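Local coordinates for uncharacterized protein (Cricetid herpesvirus 2, PDB 4ZKQ) that binds chemokines and probably acts as a decoy receptor of a rodent gammaherpesvirus, at residues 218-223 against 388-393; 285-290 against 360-365. All blocks are in the same frame, centred on the assembly; numbering follows the deposited sequence.

Interaction 1. Residues 218-223 against 388-393; sequences YHRLYC and YSEGRE
Five backbone hydrogen bonds zip 218-223 to 388-393, and both strands run the same way. Arg220 N donates to Ser389 O, and Arg220 O accepts from Gly391 N, 2.8 Å away and almost straight. The pattern repeats at Tyr222, which bonds Gly391 and Glu393.

Arg220, Glu390 and Arg392 share one face of the sheet with Tyr218, Tyr222 and Tyr388. Arg392 NH2 binds Glu390 OE1 at 2.9 Å, from above the carboxylate plane. Glu390 OE2 also bonds Thr297. The ion pair from Glu390 OE2 to Arg220 NH2 is long, 3.8 Å. That oxygen lies well out of the guanidinium plane, so the direct link is one of charge; a water joins the same atoms.

The Arg392 guanidinium lies flat on the Tyr222 ring as a cation-pi stack, planes 18° apart. The Arg392 side chain is extended from CG to NE, carrying the head alongside the ring. Arg392 NH1 sits 3.5 Å from Tyr222 CG. Tyr218 CB makes a CH-pi contact over the Tyr388 ring. On the face that carries His219 and Ser389, Leu221 CD1 rests 3.5 Å from Gly391 O.

This is an in-register parallel strand pair within a mixed beta-sheet, with 378-384 antiparallel beside 388-395.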
loop_
_atom_site.group_PDB
_atom_site.type_symbol
_atom_site.label_atom_id
_atom_site.label_comp_id
_atom_site.label_asym_id
_atom_site.label_seq_id
_atom_site.Cartn_x
_atom_site.Cartn_y
_atom_site.Cartn_z
ATOM N N TYR A 218 14.308 0.302 -8.198
ATOM C CA TYR A 218 14.476 1.020 -9.451
ATOM C C TYR A 218 13.122 1.095 -10.137
ATOM O O TYR A 218 12.608 0.088 -10.630
ATOM C CB TYR A 218 15.515 0.361 -10.363
ATOM C CG TYR A 218 15.998 1.328 -11.423
ATOM C CD1 TYR A 218 15.238 1.579 -12.560
ATOM C CD2 TYR A 218 17.191 2.025 -11.265
ATOM C CE1 TYR A 218 15.663 2.479 -13.524
ATOM C CE2 TYR A 218 17.624 2.927 -12.225
ATOM C CZ TYR A 218 16.854 3.149 -13.352
ATOM O OH TYR A 218 17.274 4.042 -14.312
ATOM N N HIS A 219 12.545 2.292 -10.152
ATOM C CA HIS A 219 11.201 2.497 -10.670
ATOM C C HIS A 219 11.249 3.266 -11.975
ATOM O O HIS A 219 12.097 4.138 -12.167
ATOM C CB HIS A 219 10.337 3.237 -9.648
ATOM C CG HIS A 219 10.900 4.557 -9.227
ATOM N ND1 HIS A 219 10.544 5.746 -9.829
ATOM C CD2 HIS A 219 11.809 4.876 -8.275
ATOM C CE1 HIS A 219 11.200 6.738 -9.262
ATOM N NE2 HIS A 219 11.976 6.240 -8.314
ATOM N N ARG A 220 10.348 2.903 -12.877
ATOM C CA ARG A 220 10.149 3.616 -14.130
ATOM C C ARG A 220 8.660 3.740 -14.382
ATOM O O ARG A 220 7.886 2.831 -14.060
ATOM C CB ARG A 220 10.843 2.895 -15.286
ATOM C CG ARG A 220 12.336 3.119 -15.299
ATOM C CD ARG A 220 13.034 2.325 -16.376
ATOM N NE ARG A 220 13.103 0.904 -16.056
ATOM C CZ ARG A 220 13.855 0.025 -16.713
ATOM N NH1 ARG A 220 14.613 0.421 -17.728
ATOM N NH2 ARG A 220 13.853 -1.250 -16.350
ATOM N N LEU A 221 8.263 4.881 -14.933
ATOM C CA LEU A 221 6.872 5.136 -15.260
ATOM C C LEU A 221 6.766 5.487 -16.732
ATOM O O LEU A 221 7.512 6.333 -17.229
ATOM C CB LEU A 221 6.307 6.264 -14.399
ATOM C CG LEU A 221 4.864 6.662 -14.706
ATOM C CD1 LEU A 221 3.907 5.489 -14.517
ATOM C CD2 LEU A 221 4.451 7.837 -13.840
ATOM N N TYR A 222 5.847 4.818 -17.416
ATOM C CA TYR A 222 5.633 5.007 -18.843
ATOM C C TYR A 222 4.201 5.403 -19.154
ATOM O O TYR A 222 3.280 5.110 -18.393
ATOM C CB TYR A 222 5.928 3.729 -19.620
ATOM C CG TYR A 222 7.295 3.123 -19.439
ATOM C CD1 TYR A 222 7.600 2.371 -18.312
ATOM C CD2 TYR A 222 8.262 3.250 -20.427
ATOM C CE1 TYR A 222 8.846 1.793 -18.159
ATOM C CE2 TYR A 222 9.506 2.677 -20.285
ATOM C CZ TYR A 222 9.792 1.947 -19.151
ATOM O OH TYR A 222 11.035 1.378 -19.009
ATOM N N CYS A 223 4.022 6.055 -20.297
ATOM C CA CYS A 223 2.710 6.166 -20.917
ATOM C C CYS A 223 2.870 5.460 -22.248
ATOM O O CYS A 223 3.571 5.938 -23.142
ATOM C CB CYS A 223 2.256 7.624 -21.076
ATOM S SG CYS A 223 3.430 8.693 -21.935
ATOM N N TYR A 388 12.914 -3.959 -8.811
ATOM C CA TYR A 388 12.460 -3.146 -9.952
ATOM C C TYR A 388 10.946 -3.028 -9.989
ATOM O O TYR A 388 10.237 -3.983 -9.670
ATOM C CB TYR A 388 12.909 -3.746 -11.284
ATOM C CG TYR A 388 14.366 -3.604 -11.626
ATOM C CD1 TYR A 388 15.318 -4.415 -11.032
ATOM C CD2 TYR A 388 14.786 -2.688 -12.582
ATOM C CE1 TYR A 388 16.654 -4.306 -11.360
ATOM C CE2 TYR A 388 16.116 -2.570 -12.919
ATOM C CZ TYR A 388 17.048 -3.381 -12.305
ATOM O OH TYR A 388 18.375 -3.264 -12.637
ATOM N N SER A 389 10.459 -1.860 -10.408
ATOM C CA SER A 389 9.044 -1.681 -10.691
ATOM C C SER A 389 8.859 -0.871 -11.960
ATOM O O SER A 389 9.611 0.068 -12.230
ATOM C CB SER A 389 8.320 -0.999 -9.530
ATOM O OG SER A 389 8.824 0.303 -9.308
ATOM N N GLU A 390 7.862 -1.273 -12.740
ATOM C CA GLU A 390 7.484 -0.599 -13.980
ATOM C C GLU A 390 6.014 -0.263 -13.919
ATOM O O GLU A 390 5.185 -1.163 -13.797
ATOM C CB GLU A 390 7.739 -1.482 -15.206
ATOM C CG GLU A 390 9.177 -1.602 -15.630
ATOM C CD GLU A 390 9.348 -2.567 -16.789
ATOM O OE1 GLU A 390 8.328 -2.945 -17.405
ATOM O OE2 GLU A 390 10.497 -2.951 -17.082
ATOM N N GLY A 391 5.694 1.024 -13.998
ATOM C CA GLY A 391 4.317 1.466 -14.119
ATOM C C GLY A 391 4.048 1.938 -15.534
ATOM O O GLY A 391 4.916 2.537 -16.175
ATOM N N ARG A 392 2.848 1.649 -16.025
ATOM C CA ARG A 392 2.455 2.020 -17.376
ATOM C C ARG A 392 1.030 2.538 -17.388
ATOM O O ARG A 392 0.099 1.829 -17.009
ATOM C CB ARG A 392 2.597 0.829 -18.325
ATOM C CG ARG A 392 4.027 0.370 -18.455
ATOM C CD ARG A 392 4.204 -0.750 -19.452
ATOM N NE ARG A 392 5.545 -1.324 -19.351
ATOM C CZ ARG A 392 6.597 -0.933 -20.065
ATOM N NH1 ARG A 392 6.490 0.043 -20.960
ATOM N NH2 ARG A 392 7.766 -1.528 -19.882
ATOM N N GLU A 393 0.877 3.791 -17.801
ATOM C CA GLU A 393 -0.433 4.409 -17.926
ATOM C C GLU A 393 -0.930 4.239 -19.350
ATOM O O GLU A 393 -0.155 4.355 -20.305
ATOM C CB GLU A 393 -0.373 5.896 -17.547
ATOM C CG GLU A 393 -0.058 6.142 -16.078
ATOM C CD GLU A 393 0.016 7.613 -15.709
ATOM O OE1 GLU A 393 -0.530 8.458 -16.453
ATOM O OE2 GLU A 393 0.626 7.925 -14.666
HETATM O O HOH W 1 12.132 -0.429 -13.630
HETATM O O HOH W 2 7.316 2.076 -10.852
HETATM O O HOH W 3 12.156 -2.804 -14.912
HETATM O O HOH W 4 10.596 -1.110 -21.349
#

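Interaction 2. Residues 285-290 against 360-365; sequences RYEDKQ and TVRLDV
Glu287 and Arg362 meet from opposite directions in a long salt bridge, 3.7 Å between Glu287 OE2 and Arg362 NH2. The carboxylate and guanidinium planes are 80° apart. Gln290 NE2 lies near the plane of the same guanidinium, at its edge, 3.8 Å from Arg362 NH2. The Gln290 side chain also crosses that of Asp364 at a slant, with Gln290 NE2 3.7 Å from Asp364 CG. Further along, Gln290 CB packs against Val365 O at 3.2 Å.

Each charged partner is held more firmly within its own segment. Arg285 NH2 donates to Glu287 OE2 at 2.7 Å, with the oxygen in the guanidinium plane. Arg362 NE donates to Asp364 OD1 at 2.8 Å, nearly straight and onto the syn lone pair. Arg362 CG is anti to the backbone N (chi1 174°), and the extended chain brings the head alongside Asp364. The two arginines approach to 3.9 Å between Arg285 NH2 and Arg362 NH2. The two acids probably offset this repulsion.

Further out, Asp364 OD1 bonds Ser292 OG and OD2 forms a salt bridge with Arg351. The turn after 285-286 is closed by Glu287 N bonding Gln290 O. It leads into strand 290-296, which lies between 285-286 and 360-366 in a four-stranded antiparallel sheet. Gln290 meets its neighbour strand directly, while Arg285 and Glu287 reach past the start of 290-296 to Arg362. Strand 350-355 flanks 360-366 on its far side.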
loop_
_atom_site.group_PDB
_atom_site.type_symbol
_atom_site.label_atom_id
_atom_site.label_comp_id
_atom_site.label_asym_id
_atom_site.label_seq_id
_atom_site.Cartn_x
_atom_site.Cartn_y
_atom_site.Cartn_z
ATOM N N ARG A 285 -3.570 -1.903 -30.376
ATOM C CA ARG A 285 -4.302 -2.564 -31.448
ATOM C C ARG A 285 -5.757 -2.753 -31.046
ATOM O O ARG A 285 -6.051 -3.384 -30.032
ATOM C CB ARG A 285 -3.662 -3.909 -31.789
ATOM C CG ARG A 285 -3.978 -4.395 -33.196
ATOM C CD ARG A 285 -3.284 -5.709 -33.506
ATOM N NE ARG A 285 -3.891 -6.828 -32.793
ATOM C CZ ARG A 285 -3.442 -8.078 -32.839
ATOM N NH1 ARG A 285 -2.371 -8.379 -33.562
ATOM N NH2 ARG A 285 -4.063 -9.030 -32.156
ATOM N N TYR A 286 -6.662 -2.198 -31.845
ATOM C CA TYR A 286 -8.091 -2.299 -31.576
ATOM C C TYR A 286 -8.705 -3.476 -32.327
ATOM O O TYR A 286 -8.449 -3.669 -33.515
ATOM C CB TYR A 286 -8.798 -0.999 -31.964
ATOM C CG TYR A 286 -8.328 0.204 -31.177
ATOM C CD1 TYR A 286 -7.103 0.802 -31.448
ATOM C CD2 TYR A 286 -9.106 0.744 -30.161
ATOM C CE1 TYR A 286 -6.666 1.901 -30.729
ATOM C CE2 TYR A 286 -8.679 1.843 -29.438
ATOM C CZ TYR A 286 -7.460 2.417 -29.726
ATOM O OH TYR A 286 -7.035 3.508 -29.008
ATOM N N GLU A 287 -9.507 -4.265 -31.617
ATOM C CA GLU A 287 -10.216 -5.394 -32.210
ATOM C C GLU A 287 -11.717 -5.256 -31.983
ATOM O O GLU A 287 -12.460 -6.236 -32.078
ATOM C CB GLU A 287 -9.712 -6.714 -31.624
ATOM C CG GLU A 287 -8.230 -6.964 -31.857
ATOM C CD GLU A 287 -7.717 -8.182 -31.114
ATOM O OE1 GLU A 287 -8.532 -8.879 -30.473
ATOM O OE2 GLU A 287 -6.496 -8.443 -31.169
ATOM N N ASP A 288 -12.152 -4.037 -31.666
ATOM C CA ASP A 288 -13.568 -3.724 -31.458
ATOM C C ASP A 288 -14.102 -4.324 -30.156
ATOM O O ASP A 288 -14.842 -3.666 -29.421
ATOM C CB ASP A 288 -14.400 -4.205 -32.643
ATOM N N LYS A 289 -13.741 -5.574 -29.886
ATOM C CA LYS A 289 -14.084 -6.230 -28.630
ATOM C C LYS A 289 -13.110 -5.843 -27.516
ATOM O O LYS A 289 -13.482 -5.805 -26.342
ATOM C CB LYS A 289 -14.089 -7.747 -28.814
ATOM C CG LYS A 289 -14.962 -8.227 -29.969
ATOM C CD LYS A 289 -14.892 -9.740 -30.150
ATOM C CE LYS A 289 -13.497 -10.211 -30.547
ATOM N NZ LYS A 289 -12.998 -9.544 -31.784
ATOM N N GLN A 290 -11.862 -5.559 -27.887
ATOM C CA GLN A 290 -10.840 -5.195 -26.911
ATOM C C GLN A 290 -9.674 -4.426 -27.529
ATOM O O GLN A 290 -9.455 -4.472 -28.739
ATOM C CB GLN A 290 -10.305 -6.449 -26.217
ATOM C CG GLN A 290 -9.476 -7.355 -27.110
ATOM C CD GLN A 290 -9.057 -8.629 -26.408
ATOM O OE1 GLN A 290 -9.623 -9.005 -25.380
ATOM N NE2 GLN A 290 -8.058 -9.302 -26.960
ATOM N N THR A 360 8.154 -10.103 -24.189
ATOM C CA THR A 360 7.073 -9.188 -24.511
ATOM C C THR A 360 5.858 -9.472 -23.647
ATOM O O THR A 360 5.386 -10.606 -23.566
ATOM C CB THR A 360 6.673 -9.296 -26.000
ATOM O OG1 THR A 360 7.826 -9.074 -26.818
ATOM C CG2 THR A 360 5.600 -8.266 -26.355
ATOM N N VAL A 361 5.364 -8.428 -22.995
ATOM C CA VAL A 361 4.116 -8.505 -22.262
ATOM C C VAL A 361 3.002 -8.057 -23.178
ATOM O O VAL A 361 3.189 -7.153 -23.994
ATOM C CB VAL A 361 4.132 -7.624 -20.997
ATOM C CG1 VAL A 361 2.774 -7.638 -20.304
ATOM C CG2 VAL A 361 5.199 -8.094 -20.046
ATOM N N ARG A 362 1.850 -8.695 -23.037
ATOM C CA ARG A 362 0.642 -8.247 -23.701
ATOM C C ARG A 362 -0.464 -8.031 -22.676
ATOM O O ARG A 362 -0.805 -8.931 -21.901
ATOM C CB ARG A 362 0.202 -9.251 -24.769
ATOM C CG ARG A 362 -1.139 -8.917 -25.407
ATOM C CD ARG A 362 -1.457 -9.838 -26.581
ATOM N NE ARG A 362 -2.850 -9.720 -27.009
ATOM C CZ ARG A 362 -3.323 -10.175 -28.167
ATOM N NH1 ARG A 362 -2.520 -10.777 -29.034
ATOM N NH2 ARG A 362 -4.607 -10.023 -28.467
ATOM N N LEU A 363 -0.999 -6.815 -22.676
ATOM C CA LEU A 363 -2.167 -6.460 -21.883
ATOM C C LEU A 363 -3.385 -6.287 -22.776
ATOM O O LEU A 363 -3.387 -5.439 -23.669
ATOM C CB LEU A 363 -1.916 -5.166 -21.106
ATOM C CG LEU A 363 -3.098 -4.617 -20.306
ATOM C CD1 LEU A 363 -3.465 -5.544 -19.161
ATOM C CD2 LEU A 363 -2.783 -3.227 -19.786
ATOM N N ASP A 364 -4.418 -7.086 -22.526
ATOM C CA ASP A 364 -5.691 -6.938 -23.220
ATOM C C ASP A 364 -6.688 -6.256 -22.312
ATOM O O ASP A 364 -6.858 -6.646 -21.157
ATOM C CB ASP A 364 -6.234 -8.293 -23.670
ATOM C CG ASP A 364 -5.289 -9.016 -24.595
ATOM O OD1 ASP A 364 -4.736 -8.365 -25.505
ATOM O OD2 ASP A 364 -5.089 -10.234 -24.406
ATOM N N VAL A 365 -7.329 -5.220 -22.841
ATOM C CA VAL A 365 -8.357 -4.494 -22.123
ATOM C C VAL A 365 -9.693 -4.671 -22.827
ATOM O O VAL A 365 -9.868 -4.204 -23.950
ATOM C CB VAL A 365 -8.033 -2.992 -22.037
ATOM C CG1 VAL A 365 -9.083 -2.273 -21.220
ATOM C CG2 VAL A 365 -6.648 -2.774 -21.444
#

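How the interactions relate
The centres of interactions 1 and 2 are 19 Å apart, and their nearest atoms are about 6 Å apart without touching. Both lie on the same side of the chain's centre, with interaction 2 farther out, 28 Å from it against 16 Å. Along the sequence, interaction 2 is nested inside the loop that interaction 1 closes. They belong to different sheets. Strand 290-296 connects the two regions through Phe295, which bonds the backbone of Val361 in 360-365 and makes a cation-pi contact with Arg392 in 388-393. The Cys223-Cys278 disulfide ties the end of 218-223 to the chain seven residues before 285-290.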